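Local coordinates for protein probable transcriptional regulator (Rhodococcus jostii, PDB 3ON2) that is of unknown function but is probably a TetR-type transcriptional regulator that binds DNA through an N-terminal helix-turn-helix domain, at residues Arg15-Arg20 against Lys51-Arg56; Asp31-Arg36 against Ala58-Leu63; Ser84-Arg89 against Thr140-Ala145; Ser154-Val159 against Asp190-Gly195. All blocks are in the same frame, centred on the assembly; numbering follows the deposited sequence. Where two conformers were deposited one is given.

Contact 1: Arg15-Arg20 against Lys51-Arg56; sequences RVLLAR and KHFRDR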
loop_
_atom_site.group_PDB
_atom_site.type_symbol
_atom_site.label_atom_id
_atom_site.label_comp_id
_atom_site.label_asym_id
_atom_site.label_seq_id
_atom_site.Cartn_x
_atom_site.Cartn_y
_atom_site.Cartn_z
ATOM N N ARG A 15 -11.789 15.890 -1.566
ATOM C CA ARG A 15 -11.378 15.228 -0.330
ATOM C C ARG A 15 -12.555 14.531 0.345
ATOM O O ARG A 15 -12.432 13.390 0.779
ATOM C CB ARG A 15 -10.747 16.214 0.642
ATOM C CG ARG A 15 -10.526 15.608 2.030
ATOM C CD ARG A 15 -9.413 14.577 2.021
ATOM N NE ARG A 15 -9.885 13.206 1.835
ATOM C CZ ARG A 15 -9.243 12.318 1.094
ATOM N NH1 ARG A 15 -8.125 12.665 0.444
ATOM N NH2 ARG A 15 -9.716 11.089 0.991
ATOM N N VAL A 16 -13.694 15.219 0.412
ATOM C CA VAL A 16 -14.875 14.674 1.093
ATOM C C VAL A 16 -15.321 13.397 0.378
ATOM O O VAL A 16 -15.575 12.388 1.009
ATOM C CB VAL A 16 -16.056 15.702 1.089
ATOM C CG1 VAL A 16 -17.315 15.084 1.688
ATOM C CG2 VAL A 16 -15.685 16.950 1.847
ATOM N N LEU A 17 -15.415 13.466 -0.951
ATOM C CA LEU A 17 -15.836 12.293 -1.740
ATOM C C LEU A 17 -14.875 11.134 -1.627
ATOM O O LEU A 17 -15.314 10.003 -1.539
ATOM C CB LEU A 17 -16.082 12.637 -3.205
ATOM C CG LEU A 17 -17.380 13.426 -3.416
ATOM C CD1 LEU A 17 -17.526 13.787 -4.878
ATOM C CD2 LEU A 17 -18.583 12.604 -2.980
ATOM N N LEU A 18 -13.576 11.414 -1.612
ATOM C CA LEU A 18 -12.591 10.346 -1.461
ATOM C C LEU A 18 -12.675 9.672 -0.091
ATOM O O LEU A 18 -12.524 8.456 0.000
ATOM C CB LEU A 18 -11.161 10.844 -1.710
ATOM C CG LEU A 18 -10.637 10.985 -3.136
ATOM C CD1 LEU A 18 -9.338 11.840 -3.220
ATOM C CD2 LEU A 18 -10.418 9.592 -3.739
ATOM N N ALA A 19 -12.899 10.444 0.967
ATOM C CA ALA A 19 -13.033 9.840 2.308
ATOM C C ALA A 19 -14.295 8.940 2.421
ATOM O O ALA A 19 -14.257 7.827 2.964
ATOM C CB ALA A 19 -13.058 10.917 3.380
ATOM N N ARG A 20 -15.410 9.438 1.905
ATOM C CA ARG A 20 -16.644 8.649 1.818
ATOM C C ARG A 20 -16.489 7.392 0.942
ATOM O O ARG A 20 -16.939 6.304 1.332
ATOM C CB ARG A 20 -17.769 9.523 1.262
ATOM C CG ARG A 20 -18.418 10.429 2.277
ATOM C CD ARG A 20 -19.379 11.394 1.614
ATOM N NE ARG A 20 -19.904 12.388 2.557
ATOM C CZ ARG A 20 -21.008 12.227 3.283
ATOM N NH1 ARG A 20 -21.709 11.101 3.186
ATOM N NH2 ARG A 20 -21.404 13.188 4.114
ATOM N N LYS A 51 -19.924 16.783 -8.810
ATOM C CA LYS A 51 -19.452 15.552 -8.177
ATOM C C LYS A 51 -17.920 15.615 -8.100
ATOM O O LYS A 51 -17.283 14.653 -7.675
ATOM C CB LYS A 51 -19.836 14.314 -9.003
ATOM C CG LYS A 51 -21.310 14.165 -9.403
ATOM C CD LYS A 51 -21.523 12.925 -10.296
ATOM C CE LYS A 51 -21.187 13.165 -11.802
ATOM N NZ LYS A 51 -19.835 13.805 -12.124
ATOM N N HIS A 52 -17.361 16.757 -8.516
ATOM C CA HIS A 52 -15.918 16.977 -8.733
ATOM C C HIS A 52 -15.301 16.101 -9.821
ATOM O O HIS A 52 -14.800 16.609 -10.823
ATOM C CB HIS A 52 -15.084 16.850 -7.447
ATOM C CG HIS A 52 -13.617 16.907 -7.710
ATOM N ND1 HIS A 52 -12.937 18.097 -7.865
ATOM C CD2 HIS A 52 -12.707 15.924 -7.902
ATOM C CE1 HIS A 52 -11.670 17.842 -8.142
ATOM N NE2 HIS A 52 -11.501 16.532 -8.143
ATOM N N PHE A 53 -15.319 14.786 -9.606
ATOM C CA PHE A 53 -14.719 13.839 -10.530
ATOM C C PHE A 53 -15.497 13.769 -11.832
ATOM O O PHE A 53 -16.710 13.810 -11.831
ATOM C CB PHE A 53 -14.645 12.460 -9.865
ATOM C CG PHE A 53 -13.714 12.427 -8.688
ATOM C CD1 PHE A 53 -12.331 12.332 -8.876
ATOM C CD2 PHE A 53 -14.211 12.509 -7.387
ATOM C CE1 PHE A 53 -11.460 12.309 -7.785
ATOM C CE2 PHE A 53 -13.335 12.492 -6.289
ATOM C CZ PHE A 53 -11.966 12.384 -6.497
ATOM N N ARG A 54 -14.783 13.654 -12.936
ATOM C CA ARG A 54 -15.377 13.630 -14.280
ATOM C C ARG A 54 -16.263 12.393 -14.456
ATOM O O ARG A 54 -17.303 12.459 -15.102
ATOM C CB ARG A 54 -14.239 13.603 -15.316
ATOM C CG ARG A 54 -14.637 13.490 -16.772
ATOM C CD ARG A 54 -14.623 14.834 -17.495
ATOM N NE ARG A 54 -13.383 15.593 -17.304
ATOM C CZ ARG A 54 -12.477 15.846 -18.255
ATOM N NH1 ARG A 54 -11.405 16.565 -17.959
ATOM N NH2 ARG A 54 -12.642 15.391 -19.499
ATOM N N ASP A 55 -15.833 11.263 -13.897
ATOM C CA ASP A 55 -16.573 10.002 -13.992
ATOM C C ASP A 55 -16.069 9.040 -12.924
ATOM O O ASP A 55 -15.127 9.357 -12.180
ATOM C CB ASP A 55 -16.419 9.378 -15.393
ATOM C CG ASP A 55 -14.940 9.257 -15.845
ATOM O OD1 ASP A 55 -14.025 9.014 -15.020
ATOM O OD2 ASP A 55 -14.685 9.399 -17.061
ATOM N N ARG A 56 -16.699 7.876 -12.848
ATOM C CA ARG A 56 -16.349 6.865 -11.875
ATOM C C ARG A 56 -14.881 6.499 -11.965
ATOM O O ARG A 56 -14.224 6.331 -10.937
ATOM C CB ARG A 56 -17.190 5.591 -12.090
ATOM C CG ARG A 56 -16.941 4.502 -11.027
ATOM C CD ARG A 56 -18.063 3.448 -11.043
ATOM N NE ARG A 56 -17.968 2.601 -9.862
ATOM C CZ ARG A 56 -17.521 1.348 -9.871
ATOM N NH1 ARG A 56 -17.441 0.655 -8.746
ATOM N NH2 ARG A 56 -17.158 0.784 -11.010
#
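Leu17 and Leu18 on helix 13-28 meet the ring of Phe53 in the loop before helix 56-81. This is the core of a TetR-type DNA-binding domain, at the end of its predicted helix-turn-helix motif. The two leucines touch neighbouring atoms of the ring. Leu17 CB comes in at the ring edge, near its plane, 4.1 Å from Phe53 CE2. Leu18 uses its branch point, with CG 3.9 Å from Phe53 CZ, and the two side chains cross at about a right angle. The first torsion of Phe53 (chi1 -66°) sets CG beside its own backbone N and sends the ring toward the helix. Leu17 CD1 also lies against the carbonyl O of Lys51, but the two are modelled too close for that distance to be trusted.

The next shell holds the ring in place. His52 covers one face, its CD2 standing 3.5 Å above the Phe53 ring plane and over the ring centre. Leu59 and Ala62 of helix 56-81 also pack on the phenyl group. The same helix reaches Leu18 through Ala62 and Leu63, while Leu17 packs on Leu38 of helix 35-41. The contact thus ties helix 13-28 to the loop before helix 56-81, with helices 35-41 and 56-81 closing round it. Beyond the ring, Asp55 sits at the N-cap of helix 56-81, where its OD1 accepts a bond from Ala58 N. The turn that presents Phe53 is a gamma turn centred on His52, whose phi is positive (63°). It is closed by Phe53 N, which donates to Lys51 O at 2.8 Å.

Contact 2: Asp31-Arg36 against Ala58-Leu63; sequences DGLSLR and ALLDAL. With SO4 (sulfate ion), chain E.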
loop_
_atom_site.group_PDB
_atom_site.type_symbol
_atom_site.label_atom_id
_atom_site.label_comp_id
_atom_site.label_asym_id
_atom_site.label_seq_id
_atom_site.Cartn_x
_atom_site.Cartn_y
_atom_site.Cartn_z
ATOM N N ASP A 31 -17.606 -2.780 -6.071
ATOM C CA ASP A 31 -18.909 -2.791 -6.765
ATOM C C ASP A 31 -19.998 -2.036 -5.988
ATOM O O ASP A 31 -21.028 -1.672 -6.560
ATOM C CB ASP A 31 -19.355 -4.226 -7.103
ATOM C CG ASP A 31 -18.349 -4.966 -8.002
ATOM O OD1 ASP A 31 -17.756 -4.338 -8.910
ATOM O OD2 ASP A 31 -18.138 -6.184 -7.802
ATOM N N GLY A 32 -19.760 -1.786 -4.698
ATOM C CA GLY A 32 -20.627 -0.895 -3.922
ATOM C C GLY A 32 -20.315 0.592 -4.107
ATOM O O GLY A 32 -20.963 1.458 -3.496
ATOM N N LEU A 33 -19.324 0.899 -4.943
ATOM C CA LEU A 33 -18.951 2.294 -5.189
ATOM C C LEU A 33 -19.740 2.920 -6.310
ATOM O O LEU A 33 -19.711 2.444 -7.456
ATOM C CB LEU A 33 -17.463 2.437 -5.503
ATOM C CG LEU A 33 -16.478 2.437 -4.345
ATOM C CD1 LEU A 33 -15.108 2.704 -4.898
ATOM C CD2 LEU A 33 -16.853 3.512 -3.326
ATOM N N SER A 34 -20.412 4.017 -5.983
ATOM C CA SER A 34 -21.083 4.807 -6.999
ATOM C C SER A 34 -20.784 6.284 -6.809
ATOM O O SER A 34 -21.032 6.841 -5.737
ATOM C CB SER A 34 -22.601 4.551 -6.968
ATOM O OG SER A 34 -23.279 5.482 -7.793
ATOM N N LEU A 35 -20.266 6.923 -7.850
ATOM C CA LEU A 35 -19.973 8.354 -7.766
ATOM C C LEU A 35 -21.263 9.139 -7.546
ATOM O O LEU A 35 -21.330 10.041 -6.711
ATOM C CB LEU A 35 -19.255 8.836 -9.022
ATOM C CG LEU A 35 -18.851 10.319 -9.125
ATOM C CD1 LEU A 35 -18.101 10.820 -7.889
ATOM C CD2 LEU A 35 -18.002 10.527 -10.399
ATOM N N ARG A 36 -22.305 8.758 -8.270
ATOM C CA ARG A 36 -23.583 9.416 -8.122
ATOM C C ARG A 36 -24.120 9.272 -6.703
ATOM O O ARG A 36 -24.575 10.238 -6.129
ATOM C CB ARG A 36 -24.574 8.876 -9.135
ATOM C CG ARG A 36 -24.263 9.288 -10.569
ATOM C CD ARG A 36 -25.139 8.490 -11.505
ATOM N NE ARG A 36 -24.611 7.144 -11.647
ATOM C CZ ARG A 36 -25.287 6.113 -12.128
ATOM N NH1 ARG A 36 -24.694 4.923 -12.238
ATOM N NH2 ARG A 36 -26.557 6.271 -12.490
ATOM N N ALA A 58 -12.341 8.264 -12.839
ATOM C CA ALA A 58 -11.482 9.288 -12.243
ATOM C C ALA A 58 -11.462 9.134 -10.709
ATOM O O ALA A 58 -10.421 9.265 -10.077
ATOM C CB ALA A 58 -11.936 10.680 -12.652
ATOM N N LEU A 59 -12.615 8.830 -10.123
ATOM C CA LEU A 59 -12.678 8.510 -8.692
ATOM C C LEU A 59 -11.800 7.298 -8.290
ATOM O O LEU A 59 -11.029 7.355 -7.289
ATOM C CB LEU A 59 -14.131 8.266 -8.262
ATOM C CG LEU A 59 -14.298 7.820 -6.805
ATOM C CD1 LEU A 59 -13.876 8.949 -5.870
ATOM C CD2 LEU A 59 -15.758 7.428 -6.556
ATOM N N LEU A 60 -11.902 6.215 -9.060
ATOM C CA LEU A 60 -11.155 4.988 -8.727
ATOM C C LEU A 60 -9.652 5.202 -8.867
ATOM O O LEU A 60 -8.874 4.700 -8.039
ATOM C CB LEU A 60 -11.589 3.793 -9.577
ATOM C CG LEU A 60 -13.055 3.396 -9.547
ATOM C CD1 LEU A 60 -13.346 2.324 -10.579
ATOM C CD2 LEU A 60 -13.443 2.930 -8.121
ATOM N N ASP A 61 -9.259 5.931 -9.921
ATOM C CA ASP A 61 -7.855 6.273 -10.160
ATOM C C ASP A 61 -7.314 7.104 -8.980
ATOM O O ASP A 61 -6.188 6.882 -8.538
ATOM C CB ASP A 61 -7.698 7.072 -11.463
ATOM C CG ASP A 61 -7.915 6.221 -12.741
ATOM O OD1 ASP A 61 -8.048 4.967 -12.661
ATOM O OD2 ASP A 61 -7.922 6.829 -13.846
ATOM N N ALA A 62 -8.121 8.056 -8.495
ATOM C CA ALA A 62 -7.769 8.898 -7.346
ATOM C C ALA A 62 -7.603 8.091 -6.056
ATOM O O ALA A 62 -6.650 8.324 -5.320
ATOM C CB ALA A 62 -8.790 10.028 -7.149
ATOM N N LEU A 63 -8.511 7.148 -5.799
ATOM C CA LEU A 63 -8.409 6.244 -4.643
ATOM C C LEU A 63 -7.164 5.374 -4.701
ATOM O O LEU A 63 -6.421 5.243 -3.716
ATOM C CB LEU A 63 -9.630 5.321 -4.602
ATOM C CG LEU A 63 -10.895 5.914 -3.995
ATOM C CD1 LEU A 63 -12.119 5.028 -4.320
ATOM C CD2 LEU A 63 -10.710 6.054 -2.483
HETATM S S SO4 E . -21.344 5.868 -11.013
HETATM O O1 SO4 E . -22.167 4.659 -10.983
HETATM O O2 SO4 E . -22.148 6.977 -10.496
HETATM O O3 SO4 E . -20.140 5.664 -10.191
HETATM O O4 SO4 E . -20.982 6.229 -12.370
#
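Leu33 points toward helix 56-81 and meets Leu60 and Leu63 through one methyl. Its chi1 of -80° places CG beside its own backbone N, and CD1 does all the touching. Leu33 CD1 is 3.6 Å from Leu60 CD2, as the two chains slide past each other in opposite directions. Leu33 CD1 is also 3.8 Å from Leu63 CD1, and these two meet tip to tip. Leu35, at the start of helix 35-41, adds a looser contact, with CD1 4.3 Å from Leu59 CD2. All five leucines are buried, so this is hydrophobic core of the DNA-binding domain.

The outer side of the same turn carries a sulfate, probably from the crystallisation liquor. Arg36 can be followed along it. Its CB, CG and CD all pass close to sulfate O2, and the chain bends at chi3 (-77°). Arg36 NE donates to sulfate O2 at 2.7 Å, and Arg36 NH1 reaches sulfate O1 at 2.8 Å, so the guanidinium grips the ion at its edge. The backbone helps. Leu35 N binds sulfate O3 at 2.7 Å, and Arg36 N binds sulfate O2 at 2.9 Å. Ser34, the N-cap, offers at most weak bonds from OG. Backbone N-H groups of a helix start, joined by an arginine, make a site suited to a tetrahedral anion. It lies within the predicted helix-turn-helix, which is consistent with a place for a DNA phosphate.

Contact 3: Ser84-Arg89 against Thr140-Ala145; sequences SHARAR and TEAQAA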
loop_
_atom_site.group_PDB
_atom_site.type_symbol
_atom_site.label_atom_id
_atom_site.label_comp_id
_atom_site.label_asym_id
_atom_site.label_seq_id
_atom_site.Cartn_x
_atom_site.Cartn_y
_atom_site.Cartn_z
ATOM N N SER A 84 19.025 2.598 12.296
ATOM C CA SER A 84 19.718 2.873 11.037
ATOM C C SER A 84 20.706 1.772 10.738
ATOM O O SER A 84 21.922 2.024 10.667
ATOM C CB SER A 84 20.519 4.176 11.121
ATOM O OG SER A 84 19.657 5.286 11.237
ATOM N N HIS A 85 20.211 0.552 10.608
ATOM C CA HIS A 85 21.001 -0.523 10.056
ATOM C C HIS A 85 20.066 -1.412 9.235
ATOM O O HIS A 85 18.872 -1.481 9.520
ATOM C CB HIS A 85 21.830 -1.262 11.130
ATOM C CG HIS A 85 21.024 -2.050 12.113
ATOM N ND1 HIS A 85 20.699 -3.376 11.917
ATOM C CD2 HIS A 85 20.531 -1.723 13.332
ATOM C CE1 HIS A 85 20.008 -3.823 12.953
ATOM N NE2 HIS A 85 19.891 -2.837 13.826
ATOM N N ALA A 86 20.617 -2.039 8.196
ATOM C CA ALA A 86 19.820 -2.746 7.190
ATOM C C ALA A 86 18.901 -3.815 7.771
ATOM O O ALA A 86 17.726 -3.883 7.393
ATOM C CB ALA A 86 20.710 -3.328 6.076
ATOM N N ARG A 87 19.407 -4.641 8.684
ATOM C CA ARG A 87 18.579 -5.728 9.215
ATOM C C ARG A 87 17.307 -5.196 9.870
ATOM O O ARG A 87 16.223 -5.750 9.662
ATOM C CB ARG A 87 19.347 -6.658 10.170
ATOM C CG ARG A 87 18.465 -7.765 10.652
ATOM C CD ARG A 87 19.149 -8.868 11.406
ATOM N NE ARG A 87 18.254 -10.027 11.439
ATOM C CZ ARG A 87 18.582 -11.227 11.928
ATOM N NH1 ARG A 87 19.806 -11.432 12.422
ATOM N NH2 ARG A 87 17.693 -12.223 11.914
ATOM N N ALA A 88 17.442 -4.108 10.631
ATOM C CA ALA A 88 16.295 -3.418 11.270
ATOM C C ALA A 88 15.324 -2.801 10.262
ATOM O O ALA A 88 14.108 -2.872 10.445
ATOM C CB ALA A 88 16.774 -2.362 12.239
ATOM N N ARG A 89 15.868 -2.200 9.207
ATOM C CA ARG A 89 15.037 -1.582 8.184
ATOM C C ARG A 89 14.244 -2.616 7.412
ATOM O O ARG A 89 13.088 -2.377 7.089
ATOM C CB ARG A 89 15.887 -0.797 7.190
ATOM C CG ARG A 89 16.451 0.446 7.783
ATOM C CD ARG A 89 17.306 1.191 6.780
ATOM N NE ARG A 89 17.646 2.481 7.351
ATOM C CZ ARG A 89 18.006 3.554 6.656
ATOM N NH1 ARG A 89 18.094 3.523 5.325
ATOM N NH2 ARG A 89 18.285 4.658 7.313
ATOM N N THR A 140 19.612 -1.593 -1.996
ATOM C CA THR A 140 20.855 -1.067 -2.608
ATOM C C THR A 140 21.781 -0.503 -1.536
ATOM O O THR A 140 22.973 -0.812 -1.532
ATOM C CB THR A 140 20.571 -0.009 -3.718
ATOM O OG1 THR A 140 19.682 -0.576 -4.677
ATOM C CG2 THR A 140 21.850 0.405 -4.484
ATOM N N GLU A 141 21.229 0.286 -0.616
ATOM C CA GLU A 141 21.992 0.838 0.518
ATOM C C GLU A 141 22.558 -0.270 1.388
ATOM O O GLU A 141 23.670 -0.150 1.904
ATOM C CB GLU A 141 21.146 1.804 1.370
ATOM C CG GLU A 141 20.703 3.089 0.632
ATOM C CD GLU A 141 19.790 4.024 1.464
ATOM O OE1 GLU A 141 19.466 3.688 2.626
ATOM O OE2 GLU A 141 19.392 5.108 0.947
ATOM N N ALA A 142 21.804 -1.353 1.547
ATOM C CA ALA A 142 22.273 -2.507 2.331
ATOM C C ALA A 142 23.446 -3.192 1.652
ATOM O O ALA A 142 24.366 -3.693 2.313
ATOM C CB ALA A 142 21.136 -3.519 2.568
ATOM N N GLN A 143 23.413 -3.223 0.326
ATOM C CA GLN A 143 24.520 -3.805 -0.427
ATOM C C GLN A 143 25.747 -2.900 -0.390
ATOM O O GLN A 143 26.861 -3.396 -0.419
ATOM C CB GLN A 143 24.116 -4.046 -1.860
ATOM C CG GLN A 143 23.167 -5.198 -2.014
ATOM C CD GLN A 143 22.658 -5.302 -3.403
ATOM O OE1 GLN A 143 22.235 -4.310 -3.983
ATOM N NE2 GLN A 143 22.652 -6.511 -3.944
ATOM N N ALA A 144 25.536 -1.583 -0.354
ATOM C CA ALA A 144 26.636 -0.611 -0.262
ATOM C C ALA A 144 27.260 -0.602 1.129
ATOM O O ALA A 144 28.472 -0.431 1.275
ATOM C CB ALA A 144 26.160 0.778 -0.651
ATOM N N ALA A 145 26.441 -0.797 2.158
ATOM C CA ALA A 145 26.966 -0.971 3.509
ATOM C C ALA A 145 27.679 -2.323 3.684
ATOM O O ALA A 145 28.357 -2.544 4.695
ATOM C CB ALA A 145 25.869 -0.809 4.538
#
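The guanidinium of Arg89 and the carboxylate of Glu141 form a salt bridge in the helical C-terminal domain of the TetR fold, with Arg89 NH1 3.0 Å from Glu141 OE1. The oxygen lies at the edge of the guanidinium, near its plane. The two flat groups are not coplanar, for their planes are 48° apart, and the side chains cross at about a right angle. A single nitrogen and a single oxygen make the link; it is not a two-pronged pair. A third flat group, the His85 ring, carries Ala88 CB of its own segment on one face, 3.5 Å above the ring plane and offset toward the rim.

The contact joins the start of helix 86-103 to the last turns of helix 122-144, and the two segments run in roughly opposite directions. Arg89 is extended from CG to NE, with CG beside its backbone N (chi1 -71°), and so spans the gap to Glu141. Glu141 is exposed and Arg89 partly so, which leaves the bridge near solvent and probably weakens it.

Beneath the bridge the helices come much nearer. Ala86 and Ala142 face each other with CA atoms 5.4 Å apart, and the small side chains permit this. Both are buried. The loop after helix 122-144 closes over them, with Asp147 on Ala86 and Ile148 on Ala142, while Trp193 of helix 181-196 also packs on Ala86. At the centre, two methyl groups meet directly, Ala86 CB lying 3.5 Å from Ala142 CB.

Contact 4: Ser154-Val159 against Asp190-Gly195; sequences SRIALV and DTFWRG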
loop_
_atom_site.group_PDB
_atom_site.type_symbol
_atom_site.label_atom_id
_atom_site.label_comp_id
_atom_site.label_asym_id
_atom_site.label_seq_id
_atom_site.Cartn_x
_atom_site.Cartn_y
_atom_site.Cartn_z
ATOM N N SER A 154 16.606 -5.089 -7.541
ATOM C CA SER A 154 15.172 -5.084 -7.872
ATOM C C SER A 154 14.564 -6.494 -7.822
ATOM O O SER A 154 13.394 -6.653 -7.463
ATOM C CB SER A 154 14.876 -4.327 -9.182
ATOM O OG SER A 154 15.210 -5.106 -10.303
ATOM N N ARG A 155 15.355 -7.519 -8.137
ATOM C CA ARG A 155 14.918 -8.909 -7.942
ATOM C C ARG A 155 14.835 -9.264 -6.447
ATOM O O ARG A 155 13.906 -9.994 -6.026
ATOM C CB ARG A 155 15.831 -9.920 -8.670
ATOM C CG ARG A 155 15.715 -9.891 -10.193
ATOM C CD ARG A 155 14.283 -10.172 -10.667
ATOM N NE ARG A 155 14.160 -9.846 -12.093
ATOM C CZ ARG A 155 14.410 -10.694 -13.083
ATOM N NH1 ARG A 155 14.777 -11.950 -12.811
ATOM N NH2 ARG A 155 14.274 -10.298 -14.346
ATOM N N ILE A 156 15.795 -8.759 -5.663
ATOM C CA ILE A 156 15.813 -8.968 -4.208
ATOM C C ILE A 156 14.560 -8.332 -3.609
ATOM O O ILE A 156 13.820 -8.968 -2.841
ATOM C CB ILE A 156 17.104 -8.411 -3.564
ATOM C CG1 ILE A 156 18.321 -9.229 -4.031
ATOM C CG2 ILE A 156 17.017 -8.420 -2.016
ATOM C CD1 ILE A 156 19.727 -8.603 -3.623
ATOM N N ALA A 157 14.308 -7.088 -3.985
ATOM C CA ALA A 157 13.121 -6.381 -3.526
ATOM C C ALA A 157 11.836 -7.108 -3.936
ATOM O O ALA A 157 10.877 -7.158 -3.159
ATOM C CB ALA A 157 13.139 -4.949 -4.050
ATOM N N LEU A 158 11.822 -7.665 -5.148
ATOM C CA LEU A 158 10.675 -8.380 -5.673
ATOM C C LEU A 158 10.393 -9.673 -4.886
ATOM O O LEU A 158 9.223 -9.997 -4.603
ATOM C CB LEU A 158 10.858 -8.672 -7.175
ATOM C CG LEU A 158 9.621 -9.222 -7.897
ATOM C CD1 LEU A 158 8.449 -8.276 -7.723
ATOM C CD2 LEU A 158 9.922 -9.497 -9.382
ATOM N N VAL A 159 11.450 -10.397 -4.512
ATOM C CA VAL A 159 11.270 -11.593 -3.692
ATOM C C VAL A 159 10.693 -11.197 -2.329
ATOM O O VAL A 159 9.771 -11.857 -1.829
ATOM C CB VAL A 159 12.563 -12.432 -3.547
ATOM C CG1 VAL A 159 12.406 -13.492 -2.445
ATOM C CG2 VAL A 159 12.887 -13.106 -4.891
ATOM N N ASP A 190 13.609 -13.082 9.197
ATOM C CA ASP A 190 14.873 -13.708 9.626
ATOM C C ASP A 190 15.453 -14.639 8.555
ATOM O O ASP A 190 16.660 -14.639 8.301
ATOM C CB ASP A 190 14.691 -14.480 10.937
ATOM C CG ASP A 190 14.395 -13.564 12.132
ATOM O OD1 ASP A 190 14.637 -12.326 12.034
ATOM O OD2 ASP A 190 13.925 -14.094 13.184
ATOM N N THR A 191 14.591 -15.427 7.917
ATOM C CA THR A 191 15.055 -16.387 6.928
ATOM C C THR A 191 15.548 -15.647 5.671
ATOM O O THR A 191 16.597 -15.986 5.115
ATOM C CB THR A 191 13.935 -17.401 6.598
ATOM O OG1 THR A 191 13.539 -18.066 7.815
ATOM C CG2 THR A 191 14.410 -18.431 5.617
ATOM N N PHE A 192 14.781 -14.649 5.233
ATOM C CA PHE A 192 15.166 -13.766 4.131
ATOM C C PHE A 192 16.519 -13.109 4.437
ATOM O O PHE A 192 17.444 -13.169 3.627
ATOM C CB PHE A 192 14.079 -12.690 3.929
ATOM C CG PHE A 192 14.245 -11.847 2.667
ATOM C CD1 PHE A 192 14.187 -12.423 1.402
ATOM C CD2 PHE A 192 14.434 -10.470 2.760
ATOM C CE1 PHE A 192 14.319 -11.625 0.242
ATOM C CE2 PHE A 192 14.556 -9.677 1.615
ATOM C CZ PHE A 192 14.498 -10.265 0.356
ATOM N N TRP A 193 16.649 -12.520 5.619
ATOM C CA TRP A 193 17.892 -11.796 5.963
ATOM C C TRP A 193 19.084 -12.760 5.883
ATOM O O TRP A 193 20.114 -12.459 5.243
ATOM C CB TRP A 193 17.808 -11.125 7.355
ATOM C CG TRP A 193 19.106 -10.480 7.685
ATOM C CD1 TRP A 193 20.130 -11.012 8.444
ATOM C CD2 TRP A 193 19.586 -9.229 7.186
ATOM N NE1 TRP A 193 21.198 -10.143 8.463
ATOM C CE2 TRP A 193 20.897 -9.047 7.697
ATOM C CE3 TRP A 193 19.038 -8.242 6.354
ATOM C CZ2 TRP A 193 21.663 -7.899 7.422
ATOM C CZ3 TRP A 193 19.811 -7.102 6.071
ATOM C CH2 TRP A 193 21.103 -6.941 6.622
ATOM N N ARG A 194 18.935 -13.927 6.507
ATOM C CA ARG A 194 19.976 -14.972 6.472
ATOM C C ARG A 194 20.340 -15.430 5.060
ATOM O O ARG A 194 21.525 -15.662 4.749
ATOM C CB ARG A 194 19.570 -16.190 7.303
ATOM C CG ARG A 194 19.679 -16.001 8.803
ATOM C CD ARG A 194 19.289 -17.326 9.512
ATOM N NE ARG A 194 18.294 -17.128 10.555
ATOM C CZ ARG A 194 17.111 -17.749 10.616
ATOM N NH1 ARG A 194 16.745 -18.648 9.700
ATOM N NH2 ARG A 194 16.294 -17.480 11.619
ATOM N N GLY A 195 19.334 -15.552 4.201
ATOM C CA GLY A 195 19.560 -15.987 2.821
ATOM C C GLY A 195 20.276 -14.946 1.973
ATOM O O GLY A 195 20.881 -15.281 0.952
#
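Phe192 reaches Ile156 and Val159 because its first torsion (chi1 -170°) turns CG away from its backbone N and carries the ring across to helix 153-172. On that helix Val159 has CG1 anti to its own N (chi1 168°), and this branch is the one that touches. Ile156 contributes its CG2 methyl.

The end of the phenyl ring does the work. Phe192 CZ is 3.9 Å from Ile156 CG2. The same Phe192 CZ lies 3.5 Å from the carbonyl oxygen Ile156 O, which sits at the ring edge near the ring plane. This is a close approach of a ring C-H to a backbone oxygen. Phe192 CE1 is 3.8 Å from Val159 CG1, which comes in at a slant. Phe192 thus bridges two residues one turn apart, and the helix backbones stay well separated, with Val159 CA 9.0 Å from Phe192 CA.

The contact lies at the surface. A bound polyether, probably from the crystallisation liquor, is about 4 Å from the Phe192 side chain at the nearest atoms. In TetR relatives the last two helices commonly build the dimer interface, a role these two may share. Helix 122-144 also packs against helix 153-172, with Val139 and Gln143 meeting Ile156. Next to Phe192 in sequence, Trp193 turns to helix 86-103, meeting Phe90 edge-to-face.

Overall arrangement
The four contacts follow the two-part plan of an all-helical TetR-type regulator. Contacts 1 and 2 lie in the N-terminal DNA-binding part, with centres 7 Å apart. Their segments alternate along the chain, and they touch directly: Arg56 NE probably bonds to Leu33 O. Contacts 3 and 4 follow in series. Their centres are 12 Å apart, and Arg87 and Asp190 join them by a salt bridge. The two pairs sit on opposite sides of the chain's centre, about 36 to 40 Å apart between centres. Helix 56-81 leads from one part to the other, a plausible route for coupling them.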